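Long-range contacts in tapirin (Caldicellulosiruptor kristjanssonii, PDB 6N2B), which binds cellulose, through a beta-helical C-terminal domain that also carries a calcium ion, and probably attaches the thermophilic bacterium to plant biomass: residues Pro217-Val223 and Gln237-Ile243; Gly503-Gly509 and Gly526-Lys532. All coordinates share one frame; numbering follows the deposited sequence.

Interaction 1: Pro217-Val223 and Gln237-Ile243; sequences PNYKFTV and QGEFKAI
E239 meets both K220 and Y219. The ammonium NZ of K220 lies 3.3 Å from OE1 of E239, a salt bridge whose hydrogen bond is weak, and NZ of K241 makes a longer ion pair with the same oxygen; OE2 of E239 is bonded to N285. E239 also sets its CB over one face of the Y219 ring, offset toward the rim, and its CG lies 3.5 Å from Y219 OH. With CG anti to the backbone N (chi1 180°), the tyrosine ring runs alongside the glutamate chain, its plane nearly perpendicular to the carboxylate. On the face of the strands away from T222 and K241, F221 and F240 project in the same direction, CD1 of F221 being 3.9 Å from CE1 of F240, and P217 bears on both: its CB sits over the F221 ring and its CG meets CD1 of F240. Behind these side chains the backbones are sewn together from K220 N to G238 O through to I243 N to V223 O, the latter 2.8 Å long. One water joins N218 O, Q237 N and G238 O, and a second links T222 OG1 with E239 O. Strands 526-531 and 263-266 continue the stacking beyond 221-223 and 240-242. Parallel strands in register, with one phenylalanine beside another on the inward face, mark successive coils of a right-handed parallel beta-helix.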
ATOM      1  N   PRO A 217       9.651  -3.248   0.345  1.00 25.02           N
ATOM      2  CA  PRO A 217       9.572  -4.633  -0.124  1.00 24.94           C
ATOM      3  C   PRO A 217      10.571  -4.902  -1.234  1.00 32.53           C
ATOM      4  O   PRO A 217      11.128  -3.994  -1.863  1.00 25.89           O
ATOM      5  CB  PRO A 217       8.132  -4.752  -0.642  1.00 18.91           C
ATOM      6  CG  PRO A 217       7.787  -3.403  -1.087  1.00 19.19           C
ATOM      7  CD  PRO A 217       8.496  -2.451  -0.120  1.00 19.88           C
ATOM      8  N   ASN A 218      10.789  -6.188  -1.456  1.00 23.51           N
ATOM      9  CA  ASN A 218      11.646  -6.652  -2.522  1.00 21.52           C
ATOM     10  C   ASN A 218      10.959  -6.495  -3.873  1.00 24.41           C
ATOM     11  O   ASN A 218       9.731  -6.409  -3.983  1.00 25.85           O
ATOM     12  CB  ASN A 218      11.984  -8.123  -2.302  1.00 20.42           C
ATOM     13  CG  ASN A 218      10.738  -8.956  -2.084  1.00 19.64           C
ATOM     14  OD1 ASN A 218      10.119  -8.878  -1.036  1.00 27.65           O
ATOM     15  ND2 ASN A 218      10.341  -9.725  -3.091  1.00 24.56           N
ATOM     16  N   TYR A 219      11.779  -6.497  -4.914  1.00 26.30           N
ATOM     17  CA  TYR A 219      11.294  -6.690  -6.274  1.00 31.98           C
ATOM     18  C   TYR A 219      10.443  -7.951  -6.384  1.00 25.40           C
ATOM     19  O   TYR A 219      10.826  -9.013  -5.887  1.00 28.97           O
ATOM     20  CB  TYR A 219      12.497  -6.788  -7.205  1.00 33.17           C
ATOM     21  CG  TYR A 219      12.172  -6.994  -8.655  1.00 33.19           C
ATOM     22  CD1 TYR A 219      11.718  -5.937  -9.434  1.00 24.15           C
ATOM     23  CD2 TYR A 219      12.356  -8.238  -9.256  1.00 27.03           C
ATOM     24  CE1 TYR A 219      11.443  -6.114 -10.763  1.00 33.73           C
ATOM     25  CE2 TYR A 219      12.083  -8.425 -10.584  1.00 31.10           C
ATOM     26  CZ  TYR A 219      11.623  -7.359 -11.343  1.00 37.05           C
ATOM     27  OH  TYR A 219      11.337  -7.528 -12.685  1.00 34.39           O
ATOM     28  N   LYS A 220       9.296  -7.834  -7.059  1.00 31.27           N
ATOM     29  CA  LYS A 220       8.320  -8.920  -7.170  1.00 28.92           C
ATOM     30  C   LYS A 220       7.697  -9.232  -5.813  1.00 27.07           C
ATOM     31  O   LYS A 220       8.074 -10.193  -5.136  1.00 29.10           O
ATOM     32  CB  LYS A 220       8.963 -10.173  -7.774  1.00 29.32           C
ATOM     33  CG  LYS A 220       8.498 -10.474  -9.171  1.00 44.33           C
ATOM     34  CD  LYS A 220       7.146 -11.206  -9.142  1.00 56.34           C
ATOM     35  CE  LYS A 220       6.666 -11.612 -10.545  1.00 62.05           C
ATOM     36  NZ  LYS A 220       5.754 -10.608 -11.179  1.00 67.04           N
ATOM     37  N   PHE A 221       6.755  -8.406  -5.390  1.00 27.08           N
ATOM     38  CA  PHE A 221       6.097  -8.592  -4.106  1.00 25.91           C
ATOM     39  C   PHE A 221       4.621  -8.355  -4.336  1.00 24.33           C
ATOM     40  O   PHE A 221       4.221  -7.276  -4.790  1.00 21.94           O
ATOM     41  CB  PHE A 221       6.649  -7.631  -3.049  1.00 28.18           C
ATOM     42  CG  PHE A 221       6.146  -7.886  -1.641  1.00 26.01           C
ATOM     43  CD1 PHE A 221       4.992  -7.270  -1.174  1.00 26.53           C
ATOM     44  CD2 PHE A 221       6.858  -8.695  -0.767  1.00 30.52           C
ATOM     45  CE1 PHE A 221       4.545  -7.477   0.136  1.00 21.44           C
ATOM     46  CE2 PHE A 221       6.403  -8.909   0.543  1.00 26.85           C
ATOM     47  CZ  PHE A 221       5.246  -8.296   0.987  1.00 16.18           C
ATOM     48  N   THR A 222       3.822  -9.373  -4.073  1.00 22.39           N
ATOM     49  CA  THR A 222       2.381  -9.270  -4.186  1.00 24.33           C
ATOM     50  C   THR A 222       1.792  -9.425  -2.796  1.00 25.58           C
ATOM     51  O   THR A 222       2.127 -10.373  -2.082  1.00 27.80           O
ATOM     52  CB  THR A 222       1.810 -10.343  -5.109  1.00 19.35           C
ATOM     53  OG1 THR A 222       2.326 -10.183  -6.437  1.00 27.83           O
ATOM     54  CG2 THR A 222       0.309 -10.253  -5.117  1.00 19.03           C
ATOM     55  N   VAL A 223       0.940  -8.492  -2.406  1.00 19.59           N
ATOM     56  CA  VAL A 223       0.077  -8.680  -1.257  1.00 17.20           C
ATOM     57  C   VAL A 223      -1.357  -8.813  -1.761  1.00 20.62           C
ATOM     58  O   VAL A 223      -1.827  -8.012  -2.582  1.00 16.33           O
ATOM     59  CB  VAL A 223       0.241  -7.556  -0.221  1.00 13.79           C
ATOM     60  CG1 VAL A 223       0.227  -6.205  -0.879  1.00 15.49           C
ATOM     61  CG2 VAL A 223      -0.860  -7.666   0.808  1.00 13.66           C
ATOM     62  N   GLN A 237      10.415  -1.311  -5.325  1.00 29.19           N
ATOM     63  CA  GLN A 237      11.453  -1.327  -6.352  1.00 29.54           C
ATOM     64  C   GLN A 237      11.074  -2.153  -7.584  1.00 25.81           C
ATOM     65  O   GLN A 237      11.939  -2.757  -8.216  1.00 32.52           O
ATOM     66  CB  GLN A 237      12.768  -1.830  -5.761  1.00 28.24           C
ATOM     67  CG  GLN A 237      12.693  -3.200  -5.111  1.00 33.73           C
ATOM     68  CD  GLN A 237      14.051  -3.682  -4.570  1.00 58.05           C
ATOM     69  OE1 GLN A 237      14.141  -4.160  -3.432  1.00 60.89           O
ATOM     70  NE2 GLN A 237      15.104  -3.572  -5.392  1.00 50.08           N
ATOM     71  N   GLY A 238       9.806  -2.179  -7.944  1.00 27.66           N
ATOM     72  CA  GLY A 238       9.415  -2.816  -9.182  1.00 25.40           C
ATOM     73  C   GLY A 238       8.583  -4.059  -8.933  1.00 27.63           C
ATOM     74  O   GLY A 238       8.740  -4.754  -7.919  1.00 30.93           O
ATOM     75  N   GLU A 239       7.670  -4.334  -9.870  1.00 23.87           N
ATOM     76  CA  GLU A 239       6.792  -5.505  -9.825  1.00 26.64           C
ATOM     77  C   GLU A 239       6.067  -5.617  -8.490  1.00 28.53           C
ATOM     78  O   GLU A 239       5.927  -6.706  -7.927  1.00 27.94           O
ATOM     79  CB  GLU A 239       7.566  -6.796 -10.109  1.00 27.36           C
ATOM     80  CG  GLU A 239       8.111  -6.926 -11.512  1.00 29.54           C
ATOM     81  CD  GLU A 239       7.035  -7.006 -12.574  1.00 32.06           C
ATOM     82  OE1 GLU A 239       5.907  -7.466 -12.267  1.00 30.36           O
ATOM     83  OE2 GLU A 239       7.336  -6.614 -13.725  1.00 34.60           O
ATOM     84  N   PHE A 240       5.619  -4.483  -7.963  1.00 23.50           N
ATOM     85  CA  PHE A 240       4.858  -4.487  -6.725  1.00 22.89           C
ATOM     86  C   PHE A 240       3.369  -4.558  -7.045  1.00 20.71           C
ATOM     87  O   PHE A 240       2.869  -3.771  -7.848  1.00 24.15           O
ATOM     88  CB  PHE A 240       5.168  -3.248  -5.890  1.00 21.48           C
ATOM     89  CG  PHE A 240       4.329  -3.142  -4.658  1.00 21.02           C
ATOM     90  CD1 PHE A 240       4.689  -3.819  -3.504  1.00 26.46           C
ATOM     91  CD2 PHE A 240       3.168  -2.396  -4.657  1.00 18.00           C
ATOM     92  CE1 PHE A 240       3.907  -3.735  -2.363  1.00 27.80           C
ATOM     93  CE2 PHE A 240       2.388  -2.310  -3.531  1.00 18.79           C
ATOM     94  CZ  PHE A 240       2.752  -2.979  -2.380  1.00 19.19           C
ATOM     95  N   LYS A 241       2.663  -5.505  -6.428  1.00 24.53           N
ATOM     96  CA  LYS A 241       1.245  -5.708  -6.708  1.00 19.94           C
ATOM     97  C   LYS A 241       0.451  -5.834  -5.415  1.00 23.57           C
ATOM     98  O   LYS A 241       0.819  -6.593  -4.513  1.00 21.80           O
ATOM     99  CB  LYS A 241       1.019  -6.937  -7.580  1.00 13.32           C
ATOM    100  CG  LYS A 241       1.385  -6.702  -9.016  1.00 21.20           C
ATOM    101  CD  LYS A 241       1.607  -8.013  -9.740  1.00 36.84           C
ATOM    102  CE  LYS A 241       1.299  -7.902 -11.214  1.00 36.78           C
ATOM    103  NZ  LYS A 241       2.156  -6.875 -11.868  1.00 54.50           N
ATOM    104  N   ALA A 242      -0.641  -5.093  -5.339  1.00 18.26           N
ATOM    105  CA  ALA A 242      -1.622  -5.218  -4.273  1.00 17.37           C
ATOM    106  C   ALA A 242      -2.940  -5.648  -4.915  1.00 20.03           C
ATOM    107  O   ALA A 242      -3.573  -4.865  -5.632  1.00 19.76           O
ATOM    108  CB  ALA A 242      -1.759  -3.896  -3.527  1.00 14.90           C
ATOM    109  N   ILE A 243      -3.350  -6.889  -4.692  1.00 14.55           N
ATOM    110  CA  ILE A 243      -4.566  -7.419  -5.303  1.00 18.51           C
ATOM    111  C   ILE A 243      -5.625  -7.588  -4.224  1.00 16.19           C
ATOM    112  O   ILE A 243      -5.456  -8.395  -3.302  1.00 24.74           O
ATOM    113  CB  ILE A 243      -4.315  -8.751  -6.019  1.00 17.60           C
ATOM    114  CG1 ILE A 243      -3.197  -8.610  -7.044  1.00 24.18           C
ATOM    115  CG2 ILE A 243      -5.581  -9.231  -6.692  1.00 15.92           C
ATOM    116  CD1 ILE A 243      -2.767  -9.945  -7.623  1.00 25.32           C
TER
HETATM  117  O   HOH W   1       9.076  -3.781  -4.838  1.00 31.30           O
HETATM  118  O   HOH W   2       4.517  -8.899  -7.920  1.00 28.12           O

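Interaction 2: Gly503-Gly509 and Gly526-Lys532; sequences GKLVIEG and GIELIYK
K504 reaches across to G526 and E528 with one atom after another. Its CB lies 3.3 Å from G526 O and its CG 3.9 Å from the same oxygen, alongside a glycine. CD then passes obliquely across E528, 3.8 Å from its CB, while NZ ends 5.8 Å from E528 OE1, too far for a salt bridge; the other carboxylate oxygen of E528 pairs with R224. With an alanine here, CG and CD are gone, and the CB of E528 would probably lose its aliphatic neighbour, opening a gap beside it. The two strands run parallel at 20°, residue beside residue as in adjacent coils of a beta-helix, with V506, E508 and I530 on the K504 side and L505, I507, I527 and L529 on the buried one. There I527 lies alongside L505, its CD1 against CB and CD2, and its CG2, anti to the backbone N, touches I507 CD1 at 3.9 Å. L529 CD1 packs on I507 CG2. Backbone bonds alternate along the pair, from G526 N to G503 O up to K532 N to G509 O, the last 3.1 Å long.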
ATOM      1  N   GLY A 503       7.650 -19.756  -8.918  1.00 28.57           N
ATOM      2  CA  GLY A 503       8.879 -19.110  -8.491  1.00 26.00           C
ATOM      3  C   GLY A 503       8.701 -18.141  -7.343  1.00 32.35           C
ATOM      4  O   GLY A 503       9.454 -17.165  -7.236  1.00 29.21           O
ATOM      5  N   LYS A 504       7.719 -18.379  -6.475  1.00 31.92           N
ATOM      6  CA  LYS A 504       7.415 -17.455  -5.394  1.00 27.02           C
ATOM      7  C   LYS A 504       7.369 -18.169  -4.046  1.00 30.02           C
ATOM      8  O   LYS A 504       6.894 -19.301  -3.933  1.00 32.45           O
ATOM      9  CB  LYS A 504       6.072 -16.739  -5.619  1.00 32.18           C
ATOM     10  CG  LYS A 504       5.954 -15.913  -6.885  1.00 31.41           C
ATOM     11  CD  LYS A 504       4.772 -14.957  -6.764  1.00 31.82           C
ATOM     12  CE  LYS A 504       4.382 -14.326  -8.094  1.00 40.08           C
ATOM     13  NZ  LYS A 504       5.483 -14.319  -9.093  1.00 50.94           N
ATOM     14  N   LEU A 505       7.871 -17.493  -3.028  1.00 27.47           N
ATOM     15  CA  LEU A 505       7.578 -17.835  -1.647  1.00 20.84           C
ATOM     16  C   LEU A 505       6.145 -17.431  -1.327  1.00 20.93           C
ATOM     17  O   LEU A 505       5.810 -16.249  -1.400  1.00 26.91           O
ATOM     18  CB  LEU A 505       8.543 -17.073  -0.760  1.00 20.48           C
ATOM     19  CG  LEU A 505       9.073 -17.646   0.520  1.00 26.73           C
ATOM     20  CD1 LEU A 505       9.307 -19.141   0.353  1.00 28.70           C
ATOM     21  CD2 LEU A 505      10.372 -16.891   0.770  1.00 18.22           C
ATOM     22  N   VAL A 506       5.292 -18.380  -0.975  1.00 20.75           N
ATOM     23  CA  VAL A 506       3.887 -18.085  -0.687  1.00 23.84           C
ATOM     24  C   VAL A 506       3.678 -18.078   0.833  1.00 23.15           C
ATOM     25  O   VAL A 506       3.531 -19.127   1.470  1.00 23.43           O
ATOM     26  CB  VAL A 506       2.955 -19.072  -1.391  1.00 21.13           C
ATOM     27  CG1 VAL A 506       1.526 -18.787  -1.019  1.00 22.82           C
ATOM     28  CG2 VAL A 506       3.138 -18.976  -2.897  1.00 21.52           C
ATOM     29  N   ILE A 507       3.640 -16.891   1.427  1.00 13.71           N
ATOM     30  CA  ILE A 507       3.363 -16.737   2.846  1.00 15.94           C
ATOM     31  C   ILE A 507       1.891 -16.392   3.028  1.00 22.06           C
ATOM     32  O   ILE A 507       1.433 -15.337   2.569  1.00 25.10           O
ATOM     33  CB  ILE A 507       4.245 -15.655   3.475  1.00 21.89           C
ATOM     34  CG1 ILE A 507       5.727 -15.992   3.277  1.00 19.49           C
ATOM     35  CG2 ILE A 507       3.894 -15.501   4.946  1.00 14.90           C
ATOM     36  CD1 ILE A 507       6.622 -14.778   3.215  1.00 13.22           C
ATOM     37  N   GLU A 508       1.156 -17.263   3.717  1.00 19.09           N
ATOM     38  CA  GLU A 508      -0.240 -17.029   4.061  1.00 11.31           C
ATOM     39  C   GLU A 508      -0.301 -16.632   5.535  1.00 23.47           C
ATOM     40  O   GLU A 508      -0.005 -17.454   6.416  1.00 21.39           O
ATOM     41  CB  GLU A 508      -1.078 -18.278   3.803  1.00 13.60           C
ATOM     42  CG  GLU A 508      -0.972 -18.842   2.390  1.00 18.48           C
ATOM     43  CD  GLU A 508      -2.197 -19.686   1.996  1.00 23.17           C
ATOM     44  OE1 GLU A 508      -3.239 -19.563   2.671  1.00 21.77           O
ATOM     45  OE2 GLU A 508      -2.129 -20.464   1.013  1.00 21.26           O
ATOM     46  N   GLY A 509      -0.698 -15.380   5.808  1.00 18.54           N
ATOM     47  CA  GLY A 509      -0.721 -14.856   7.163  1.00 12.34           C
ATOM     48  C   GLY A 509      -0.529 -13.352   7.178  1.00 17.62           C
ATOM     49  O   GLY A 509      -1.383 -12.640   6.649  1.00 20.56           O
ATOM     50  N   GLY A 526      10.139 -14.329  -6.008  1.00 24.57           N
ATOM     51  CA  GLY A 526       9.204 -13.340  -5.530  1.00 27.71           C
ATOM     52  C   GLY A 526       8.405 -13.814  -4.323  1.00 30.63           C
ATOM     53  O   GLY A 526       8.354 -14.998  -4.006  1.00 29.47           O
ATOM     54  N   ILE A 527       7.789 -12.860  -3.632  1.00 32.22           N
ATOM     55  CA  ILE A 527       6.916 -13.141  -2.500  1.00 24.42           C
ATOM     56  C   ILE A 527       5.476 -12.978  -2.956  1.00 21.06           C
ATOM     57  O   ILE A 527       5.136 -11.994  -3.619  1.00 29.19           O
ATOM     58  CB  ILE A 527       7.207 -12.200  -1.322  1.00 18.79           C
ATOM     59  CG1 ILE A 527       8.709 -12.106  -1.069  1.00 22.51           C
ATOM     60  CG2 ILE A 527       6.434 -12.639  -0.090  1.00 14.56           C
ATOM     61  CD1 ILE A 527       9.261 -13.203  -0.265  1.00 20.22           C
ATOM     62  N   GLU A 528       4.633 -13.927  -2.600  1.00 19.27           N
ATOM     63  CA  GLU A 528       3.190 -13.793  -2.730  1.00 16.00           C
ATOM     64  C   GLU A 528       2.664 -13.888  -1.307  1.00 20.48           C
ATOM     65  O   GLU A 528       2.556 -14.990  -0.766  1.00 26.32           O
ATOM     66  CB  GLU A 528       2.621 -14.881  -3.633  1.00 25.22           C
ATOM     67  CG  GLU A 528       1.115 -15.151  -3.506  1.00 30.88           C
ATOM     68  CD  GLU A 528       0.299 -14.426  -4.559  1.00 38.90           C
ATOM     69  OE1 GLU A 528       0.877 -14.095  -5.634  1.00 42.01           O
ATOM     70  OE2 GLU A 528      -0.911 -14.181  -4.306  1.00 30.35           O
ATOM     71  N   LEU A 529       2.376 -12.743  -0.687  1.00 20.53           N
ATOM     72  CA  LEU A 529       1.860 -12.696   0.682  1.00 17.59           C
ATOM     73  C   LEU A 529       0.335 -12.641   0.638  1.00 20.45           C
ATOM     74  O   LEU A 529      -0.249 -11.623   0.254  1.00 21.92           O
ATOM     75  CB  LEU A 529       2.415 -11.492   1.435  1.00 16.50           C
ATOM     76  CG  LEU A 529       1.727 -11.160   2.766  1.00 15.73           C
ATOM     77  CD1 LEU A 529       1.941 -12.282   3.743  1.00 18.26           C
ATOM     78  CD2 LEU A 529       2.263  -9.889   3.367  1.00 15.13           C
ATOM     79  N   ILE A 530      -0.315 -13.726   1.031  1.00 18.79           N
ATOM     80  CA  ILE A 530      -1.773 -13.813   1.010  1.00 23.80           C
ATOM     81  C   ILE A 530      -2.275 -13.556   2.424  1.00 15.20           C
ATOM     82  O   ILE A 530      -2.053 -14.372   3.322  1.00 22.32           O
ATOM     83  CB  ILE A 530      -2.253 -15.181   0.497  1.00 23.99           C
ATOM     84  CG1 ILE A 530      -1.571 -15.542  -0.819  1.00 19.92           C
ATOM     85  CG2 ILE A 530      -3.763 -15.202   0.349  1.00 11.12           C
ATOM     86  CD1 ILE A 530      -2.228 -16.720  -1.518  1.00 17.40           C
ATOM     87  N   TYR A 531      -2.975 -12.445   2.633  1.00 18.67           N
ATOM     88  CA  TYR A 531      -3.445 -12.121   3.977  1.00 15.13           C
ATOM     89  C   TYR A 531      -4.405 -13.199   4.487  1.00 16.49           C
ATOM     90  O   TYR A 531      -5.300 -13.653   3.766  1.00 16.64           O
ATOM     91  CB  TYR A 531      -4.115 -10.742   3.989  1.00 12.61           C
ATOM     92  CG  TYR A 531      -4.943 -10.468   5.231  1.00 19.51           C
ATOM     93  CD1 TYR A 531      -4.341 -10.076   6.424  1.00 14.80           C
ATOM     94  CD2 TYR A 531      -6.335 -10.604   5.210  1.00 14.08           C
ATOM     95  CE1 TYR A 531      -5.099  -9.828   7.556  1.00 15.95           C
ATOM     96  CE2 TYR A 531      -7.095 -10.363   6.318  1.00 11.08           C
ATOM     97  CZ  TYR A 531      -6.478  -9.981   7.500  1.00 24.10           C
ATOM     98  OH  TYR A 531      -7.241  -9.740   8.630  1.00 23.55           O
ATOM     99  N   LYS A 532      -4.188 -13.636   5.721  1.00 15.29           N
ATOM    100  CA  LYS A 532      -5.119 -14.517   6.424  1.00 17.10           C
ATOM    101  C   LYS A 532      -5.185 -14.061   7.874  1.00 17.69           C
ATOM    102  O   LYS A 532      -4.168 -14.080   8.578  1.00 19.09           O
ATOM    103  CB  LYS A 532      -4.698 -15.992   6.342  1.00 14.59           C
ATOM    104  CG  LYS A 532      -4.712 -16.593   4.935  1.00 15.46           C
ATOM    105  CD  LYS A 532      -6.117 -16.997   4.482  1.00 12.86           C
ATOM    106  CE  LYS A 532      -6.138 -17.429   3.014  1.00 13.25           C
ATOM    107  NZ  LYS A 532      -7.437 -18.034   2.549  1.00 11.33           N
TER

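Interactions 1 and 2 belong to neighbouring levels of the same beta-helical stack, their centres about 11 Å apart. Strand 526-531 lies directly beside strand 221-224, making the order across this face 504-508, 526-531, 221-224, 240-250, although 217-243 precedes 503-532 by a long way in the chain. Two probable hydrogen bonds join them: T222 N to I527 O at 3.0 Å and L529 N to T222 O at 2.8 Å. F221 packs on I527 and L529, connecting the inward-facing apolar rows of both contacts. On the other side the side chains of K220 and K504 pack against each other. The side chains of K220 and E528 each come within about 3 Å of a bound glycerol, probably from the crystallisation liquor. Both contacts lie away from the calcium site.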